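Local coordinates for protein N-hydroxyarylamine O-acetyltransferase (Bacillus cereus, PDB 4DMO) that probably transfers acetyl groups to arylamines and N-hydroxyarylamines, using a non-canonical Cys-His-Glu catalytic triad, at residues A[45-53]-A[198-206]; A[5-13]-A[59-67]. All coordinates share one frame; numbering follows the deposited sequence.

Interaction 1 of 2, residues A[45-53]-A[198-206]; sequences ILEKNFKEI and ANTAQKIIV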
# COMPACT_ATOMS: atom_id res chain seq x y z
N ILE A 45 -7.29 -12.69 4.50
CA ILE A 45 -7.67 -12.72 5.92
C ILE A 45 -9.00 -13.42 6.07
O ILE A 45 -9.19 -14.23 6.98
CB ILE A 45 -7.80 -11.28 6.54
CG1 ILE A 45 -6.44 -10.60 6.51
CG2 ILE A 45 -8.43 -11.34 7.97
CD1 ILE A 45 -6.37 -9.18 7.20
N LEU A 46 -9.92 -13.11 5.16
CA LEU A 46 -11.26 -13.68 5.21
C LEU A 46 -11.31 -15.14 4.76
O LEU A 46 -12.12 -15.94 5.24
CB LEU A 46 -12.19 -12.84 4.34
CG LEU A 46 -12.28 -11.36 4.73
CD1 LEU A 46 -13.20 -10.66 3.76
CD2 LEU A 46 -12.78 -11.18 6.18
N GLU A 47 -10.48 -15.47 3.78
CA GLU A 47 -10.29 -16.83 3.33
C GLU A 47 -9.37 -17.61 4.25
O GLU A 47 -9.15 -18.79 4.03
CB GLU A 47 -9.69 -16.84 1.95
CG GLU A 47 -10.54 -16.19 0.94
CD GLU A 47 -10.49 -16.95 -0.36
OE1 GLU A 47 -9.38 -17.03 -0.96
OE2 GLU A 47 -11.56 -17.47 -0.75
N LYS A 48 -8.79 -16.93 5.23
CA LYS A 48 -7.92 -17.60 6.20
C LYS A 48 -6.83 -18.37 5.50
O LYS A 48 -6.52 -19.50 5.86
CB LYS A 48 -8.76 -18.49 7.12
CG LYS A 48 -9.88 -17.70 7.79
CD LYS A 48 -10.80 -18.56 8.64
CE LYS A 48 -11.35 -17.78 9.83
NZ LYS A 48 -12.57 -18.44 10.39
N ASN A 49 -6.24 -17.76 4.47
CA ASN A 49 -5.09 -18.37 3.80
C ASN A 49 -3.94 -17.41 3.65
O ASN A 49 -3.14 -17.54 2.73
CB ASN A 49 -5.46 -19.02 2.45
CG ASN A 49 -6.21 -18.07 1.49
OD1 ASN A 49 -6.25 -16.85 1.66
ND2 ASN A 49 -6.84 -18.67 0.48
N PHE A 50 -3.86 -16.44 4.56
CA PHE A 50 -2.68 -15.59 4.64
C PHE A 50 -1.46 -16.45 5.00
O PHE A 50 -1.60 -17.52 5.58
CB PHE A 50 -2.87 -14.43 5.64
CG PHE A 50 -3.26 -14.86 7.04
CD1 PHE A 50 -2.30 -15.09 8.02
CD2 PHE A 50 -4.60 -15.02 7.39
CE1 PHE A 50 -2.66 -15.49 9.32
CE2 PHE A 50 -4.97 -15.42 8.66
CZ PHE A 50 -3.99 -15.64 9.64
N LYS A 51 -0.27 -16.00 4.61
CA LYS A 51 0.95 -16.72 4.96
C LYS A 51 1.90 -15.76 5.63
O LYS A 51 1.65 -14.55 5.72
CB LYS A 51 1.64 -17.31 3.73
CG LYS A 51 0.88 -18.36 3.01
CD LYS A 51 1.73 -18.90 1.87
CE LYS A 51 0.95 -19.91 1.04
NZ LYS A 51 1.76 -21.12 0.79
N GLU A 52 3.00 -16.34 6.09
CA GLU A 52 4.10 -15.60 6.63
C GLU A 52 4.53 -14.54 5.61
O GLU A 52 4.57 -14.79 4.41
CB GLU A 52 5.25 -16.56 6.93
CG GLU A 52 6.31 -16.03 7.86
CD GLU A 52 7.62 -16.80 7.73
OE1 GLU A 52 7.61 -17.89 7.11
OE2 GLU A 52 8.67 -16.31 8.21
N ILE A 53 4.85 -13.36 6.10
CA ILE A 53 5.33 -12.31 5.23
C ILE A 53 6.80 -12.59 4.90
O ILE A 53 7.65 -12.53 5.78
CB ILE A 53 5.20 -10.93 5.89
CG1 ILE A 53 3.76 -10.67 6.26
CG2 ILE A 53 5.73 -9.84 4.98
CD1 ILE A 53 2.78 -10.93 5.15
N ALA A 198 6.71 -7.13 10.38
CA ALA A 198 5.68 -7.23 9.34
C ALA A 198 4.71 -8.36 9.65
O ALA A 198 3.49 -8.19 9.50
CB ALA A 198 6.32 -7.44 8.01
N ASN A 199 5.22 -9.50 10.13
CA ASN A 199 4.35 -10.61 10.45
C ASN A 199 3.50 -10.26 11.64
O ASN A 199 2.34 -10.64 11.70
CB ASN A 199 5.14 -11.90 10.69
CG ASN A 199 5.62 -12.51 9.39
OD1 ASN A 199 4.82 -12.98 8.60
ND2 ASN A 199 6.93 -12.47 9.16
N THR A 200 4.07 -9.50 12.55
CA THR A 200 3.33 -9.02 13.71
C THR A 200 2.22 -8.05 13.35
O THR A 200 1.13 -8.04 13.96
CB THR A 200 4.33 -8.41 14.73
OG1 THR A 200 5.03 -9.50 15.37
CG2 THR A 200 3.63 -7.55 15.79
N ALA A 201 2.46 -7.20 12.35
CA ALA A 201 1.41 -6.29 11.89
C ALA A 201 0.27 -7.12 11.30
O ALA A 201 -0.92 -6.87 11.54
CB ALA A 201 1.97 -5.29 10.87
N GLN A 202 0.63 -8.14 10.53
CA GLN A 202 -0.36 -9.05 9.98
C GLN A 202 -1.23 -9.68 11.06
O GLN A 202 -2.45 -9.64 10.97
CB GLN A 202 0.31 -10.17 9.15
CG GLN A 202 -0.70 -11.10 8.43
CD GLN A 202 -0.03 -11.96 7.35
OE1 GLN A 202 -0.35 -11.84 6.15
NE2 GLN A 202 0.88 -12.83 7.76
N LYS A 203 -0.58 -10.24 12.07
CA LYS A 203 -1.29 -10.89 13.14
C LYS A 203 -2.24 -9.91 13.75
O LYS A 203 -3.39 -10.25 14.01
CB LYS A 203 -0.31 -11.44 14.19
CG LYS A 203 -0.94 -12.39 15.24
CD LYS A 203 0.08 -12.83 16.33
CE LYS A 203 -0.55 -13.70 17.47
NZ LYS A 203 -0.93 -15.11 17.02
N ILE A 204 -1.76 -8.69 13.99
CA ILE A 204 -2.60 -7.66 14.57
C ILE A 204 -3.82 -7.39 13.69
O ILE A 204 -4.95 -7.40 14.16
CB ILE A 204 -1.80 -6.36 14.79
CG1 ILE A 204 -0.81 -6.55 15.93
CG2 ILE A 204 -2.73 -5.20 15.09
CD1 ILE A 204 0.35 -5.61 15.91
N ILE A 205 -3.59 -7.15 12.41
CA ILE A 205 -4.68 -6.83 11.50
C ILE A 205 -5.60 -8.07 11.28
O ILE A 205 -6.83 -7.94 11.19
CB ILE A 205 -4.13 -6.28 10.13
CG1 ILE A 205 -3.46 -4.89 10.30
CG2 ILE A 205 -5.23 -6.21 9.09
CD1 ILE A 205 -4.31 -3.81 10.91
N VAL A 206 -5.04 -9.27 11.24
CA VAL A 206 -5.93 -10.44 11.19
C VAL A 206 -6.80 -10.65 12.45
O VAL A 206 -7.99 -10.99 12.35
CB VAL A 206 -5.14 -11.74 10.94
CG1 VAL A 206 -6.04 -12.98 11.22
CG2 VAL A 206 -4.64 -11.76 9.50
O HOH W 1 0.11 -12.81 3.58

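Interaction 2 of 2, residues A[5-13]-A[59-67]; sequences DFQKQFFAR and KEKILVNNR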
# COMPACT_ATOMS: atom_id res chain seq x y z
N ASP A 5 14.84 -13.02 -10.09
CA ASP A 5 13.51 -13.46 -10.50
C ASP A 5 12.44 -12.51 -9.92
O ASP A 5 11.46 -12.17 -10.59
CB ASP A 5 13.28 -14.91 -10.03
CG ASP A 5 11.98 -15.49 -10.57
OD1 ASP A 5 11.22 -16.08 -9.76
OD2 ASP A 5 11.71 -15.38 -11.80
N PHE A 6 12.62 -12.11 -8.66
CA PHE A 6 11.71 -11.16 -8.04
C PHE A 6 11.54 -9.93 -8.92
O PHE A 6 10.42 -9.54 -9.21
CB PHE A 6 12.18 -10.76 -6.64
CG PHE A 6 11.09 -10.15 -5.80
CD1 PHE A 6 10.40 -10.92 -4.88
CD2 PHE A 6 10.73 -8.81 -5.95
CE1 PHE A 6 9.38 -10.37 -4.11
CE2 PHE A 6 9.70 -8.26 -5.18
CZ PHE A 6 9.03 -9.03 -4.27
N GLN A 7 12.66 -9.34 -9.35
CA GLN A 7 12.64 -8.17 -10.22
C GLN A 7 11.90 -8.43 -11.54
O GLN A 7 11.10 -7.60 -12.01
CB GLN A 7 14.07 -7.73 -10.53
CG GLN A 7 14.80 -7.09 -9.35
CD GLN A 7 16.17 -6.53 -9.74
OE1 GLN A 7 17.17 -7.24 -9.67
NE2 GLN A 7 16.20 -5.26 -10.16
N LYS A 8 12.17 -9.57 -12.15
CA LYS A 8 11.56 -9.87 -13.44
C LYS A 8 10.03 -10.02 -13.31
O LYS A 8 9.28 -9.44 -14.10
CB LYS A 8 12.17 -11.15 -14.02
CG LYS A 8 11.73 -11.45 -15.44
CD LYS A 8 12.25 -12.80 -15.94
CE LYS A 8 11.69 -13.16 -17.33
NZ LYS A 8 12.03 -14.57 -17.72
N GLN A 9 9.59 -10.77 -12.31
CA GLN A 9 8.17 -10.95 -12.05
C GLN A 9 7.49 -9.64 -11.69
O GLN A 9 6.32 -9.43 -12.00
CB GLN A 9 7.96 -11.97 -10.95
CG GLN A 9 8.67 -13.28 -11.21
CD GLN A 9 7.71 -14.40 -11.44
OE1 GLN A 9 6.66 -14.22 -12.08
NE2 GLN A 9 8.05 -15.58 -10.91
N PHE A 10 8.25 -8.77 -11.03
CA PHE A 10 7.76 -7.47 -10.64
C PHE A 10 7.52 -6.57 -11.85
O PHE A 10 6.45 -6.00 -11.99
CB PHE A 10 8.73 -6.82 -9.65
CG PHE A 10 8.18 -5.61 -8.94
CD1 PHE A 10 7.57 -5.72 -7.71
CD2 PHE A 10 8.30 -4.36 -9.51
CE1 PHE A 10 7.07 -4.60 -7.06
CE2 PHE A 10 7.80 -3.24 -8.87
CZ PHE A 10 7.17 -3.37 -7.64
N PHE A 11 8.50 -6.43 -12.73
CA PHE A 11 8.28 -5.64 -13.94
C PHE A 11 7.08 -6.23 -14.72
O PHE A 11 6.21 -5.50 -15.21
CB PHE A 11 9.52 -5.64 -14.85
CG PHE A 11 10.71 -4.88 -14.28
CD1 PHE A 11 11.89 -5.55 -13.99
CD2 PHE A 11 10.65 -3.52 -14.05
CE1 PHE A 11 13.00 -4.86 -13.49
CE2 PHE A 11 11.75 -2.85 -13.55
CZ PHE A 11 12.92 -3.53 -13.26
N ALA A 12 7.03 -7.55 -14.80
CA ALA A 12 5.95 -8.23 -15.51
C ALA A 12 4.58 -7.88 -14.89
O ALA A 12 3.63 -7.53 -15.61
CB ALA A 12 6.18 -9.77 -15.48
N ARG A 13 4.50 -7.97 -13.57
CA ARG A 13 3.27 -7.63 -12.85
C ARG A 13 2.84 -6.19 -13.16
O ARG A 13 1.66 -5.93 -13.42
CB ARG A 13 3.47 -7.85 -11.35
CG ARG A 13 2.22 -7.63 -10.53
CD ARG A 13 1.15 -8.70 -10.81
NE ARG A 13 0.13 -8.66 -9.79
CZ ARG A 13 -1.02 -8.00 -9.86
NH1 ARG A 13 -1.86 -8.03 -8.82
NH2 ARG A 13 -1.34 -7.30 -10.93
N LYS A 59 6.19 -12.86 -3.56
CA LYS A 59 6.40 -13.04 -5.01
C LYS A 59 5.30 -13.93 -5.60
O LYS A 59 4.77 -13.64 -6.67
CB LYS A 59 7.78 -13.66 -5.28
CG LYS A 59 8.02 -13.94 -6.76
CD LYS A 59 9.50 -14.28 -7.06
CE LYS A 59 9.88 -15.66 -6.52
NZ LYS A 59 11.33 -15.97 -6.72
N GLU A 60 4.97 -15.01 -4.88
CA GLU A 60 3.95 -15.99 -5.27
C GLU A 60 2.54 -15.41 -5.22
O GLU A 60 1.79 -15.52 -6.17
CB GLU A 60 4.03 -17.20 -4.34
CG GLU A 60 2.85 -18.19 -4.45
CD GLU A 60 3.07 -19.29 -5.49
OE1 GLU A 60 4.02 -19.16 -6.29
OE2 GLU A 60 2.26 -20.25 -5.52
N LYS A 61 2.17 -14.79 -4.10
CA LYS A 61 0.84 -14.22 -3.96
C LYS A 61 0.63 -13.04 -4.91
O LYS A 61 -0.31 -13.01 -5.72
CB LYS A 61 0.55 -13.81 -2.50
CG LYS A 61 -0.88 -13.29 -2.32
CD LYS A 61 -1.12 -12.50 -1.04
CE LYS A 61 -2.59 -12.07 -0.94
NZ LYS A 61 -2.71 -10.75 -0.21
N ILE A 62 1.54 -12.07 -4.86
CA ILE A 62 1.33 -10.81 -5.55
C ILE A 62 1.77 -10.86 -7.00
O ILE A 62 1.07 -10.37 -7.87
CB ILE A 62 2.14 -9.62 -4.87
CG1 ILE A 62 1.85 -9.49 -3.39
CG2 ILE A 62 1.83 -8.29 -5.54
CD1 ILE A 62 0.52 -8.90 -3.09
N LEU A 63 2.96 -11.40 -7.25
CA LEU A 63 3.53 -11.31 -8.59
C LEU A 63 3.11 -12.49 -9.47
O LEU A 63 2.73 -12.31 -10.62
CB LEU A 63 5.06 -11.20 -8.53
CG LEU A 63 5.60 -10.13 -7.58
CD1 LEU A 63 7.11 -10.08 -7.62
CD2 LEU A 63 5.02 -8.76 -7.90
N VAL A 64 3.15 -13.69 -8.92
CA VAL A 64 2.82 -14.87 -9.69
C VAL A 64 1.30 -15.05 -9.77
O VAL A 64 0.76 -15.16 -10.86
CB VAL A 64 3.47 -16.15 -9.10
CG1 VAL A 64 3.03 -17.40 -9.87
CG2 VAL A 64 5.00 -16.04 -9.10
N ASN A 65 0.63 -15.06 -8.62
CA ASN A 65 -0.81 -15.31 -8.60
C ASN A 65 -1.69 -14.06 -8.80
O ASN A 65 -2.90 -14.11 -8.68
CB ASN A 65 -1.18 -16.03 -7.31
CG ASN A 65 -0.68 -17.47 -7.29
OD1 ASN A 65 -0.44 -18.05 -8.33
ND2 ASN A 65 -0.52 -18.04 -6.10
N ASN A 66 -1.05 -12.95 -9.11
CA ASN A 66 -1.70 -11.69 -9.45
C ASN A 66 -2.76 -11.21 -8.44
O ASN A 66 -3.80 -10.71 -8.82
CB ASN A 66 -2.26 -11.75 -10.88
CG ASN A 66 -1.21 -11.38 -11.92
OD1 ASN A 66 -1.31 -10.36 -12.61
ND2 ASN A 66 -0.14 -12.20 -11.99
N ARG A 67 -2.45 -11.37 -7.15
CA ARG A 67 -3.29 -10.84 -6.09
C ARG A 67 -2.75 -9.49 -5.59
O ARG A 67 -1.69 -9.02 -6.04
CB ARG A 67 -3.36 -11.83 -4.93
CG ARG A 67 -4.04 -13.17 -5.28
CD ARG A 67 -5.55 -13.00 -5.30
NE ARG A 67 -6.00 -12.49 -4.02
CZ ARG A 67 -6.17 -13.22 -2.93
NH1 ARG A 67 -6.00 -14.55 -2.97
NH2 ARG A 67 -6.55 -12.63 -1.81
O HOH W 2 4.47 -11.28 -12.65
O HOH W 3 -4.52 -8.04 -9.20

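Interaction 1 of 2, residues A[45-53]-A[198-206]
Gln202 of helix 195-207 reaches Lys51 and Ile53 in the loop that follows helix 43-46, and its side chain spans the middle of the contact. CB leaves the helix toward the loop, CG lies anti to the backbone N (chi1 -175°), and the chain stays extended, which carries the amide up to the backbone at Lys51. There CD packs against CD1 of Ile53. NE2 donates to Lys51 O at 2.8 Å; the carbonyl oxygen lies in the amide plane of Gln202, whereas the nitrogen stands above the carbonyl plane of Lys51. OE1 lies 3.4 Å from Ile53 CD1 and beside Phe50 CB, and accepts from a water whose own bond to Lys51 N is weak.

One turn earlier, Asn199 OD1 takes the N-H of Ile53 in a nearly straight bond (173°), the donor tilted 18° from the carbonyl plane, while its ND2 makes a weak bond to Ile53 O. The amide thereby addresses both polar backbone atoms of a single residue, and the Ile53 branches slide past it, CG2 meeting Ala198 CB.

At the other end the contact is apolar. Val206 CG2 sits over the centre of one face of the Phe50 ring, a CH-pi contact 3.8 Å from the centroid, and CG1 of the same valine touches the ring at CE2 and CZ. Ile45 slides past Val206 in the opposite direction, CG1 3.7 Å from Val206 CG2, and its CD1 meets Ile205 CG2. Tyr72 of helix 71-84 touches Ile45, Gln202 and Ile205. Lys48, with positive phi, is the C-prime residue of a Schellman motif, and the loop leaving this helix end is held along helix 195-207 by side-chain amides bonded to its backbone.

Interaction 2 of 2, residues A[5-13]-A[59-67]
Asp5 receives Lys59 NZ on the anti lone pair of OD1, a salt bridge of 3.0 Å at the start of helix 5-13; the same ammonium also pairs with Glu56. Next, Phe6 turns its ring so that Leu63 CD1 stands over the centre of one face, a CH-pi contact 4.0 Å from the centroid, while Lys59 CB lies by CD1 and CE1. Gln9 packs its CB on Leu63 CB and folds its amide onto Val64 CG2. A water donates to both Gln9 O and Leu63 O, bridging the two backbones. Phe10 adds CD1 beside Leu63 CD2, and this leucine is thus a knob in a hole formed by Phe6, Gln9, Phe10 and Arg13.

Arg13 ends the series. With CG anti to the backbone N (chi1 -176°) and a bend at chi2, it carries its guanidinium to the C-terminal end of helix 59-64. NE donates to Ile62 O at 2.7 Å and NH1 to Arg67 O at 3.0 Å, both oxygens near the guanidinium plane, and the Asn66 amide stacks over one face, the planes 24° apart. NH2 donates to Thr37 O, so three backbone carbonyls hold the guanidinium in its orientation.

The axes of segments 5-13 and 59-64 run 36° from parallel and approach to 9.3 Å. Helix 71-84 borders both: Tyr80 and Asp84 touch Phe6, Phe81 stacks on Phe10, and Thr77 meets Ile62.

The segments alternate along the chain: 5-13, then 45-53, 59-67 and finally 198-206. Interactions 1 and 2 have centres 19 Å apart, and their nearest atoms are about 5 Å apart without touching. Helix 43-46 and helix 55-64 are consecutive, so the same stretch of chain supplies one side of each contact. Helix 71-84 is a common neighbour. Interaction 2 joins helices of the N-terminal region, whereas interaction 1 links that region to helix 195-207, which also packs on strand 103-117 of the eight-stranded antiparallel sheet. Together they connect the N-terminal helices to the beta-rich part of this arylamine N-acetyltransferase.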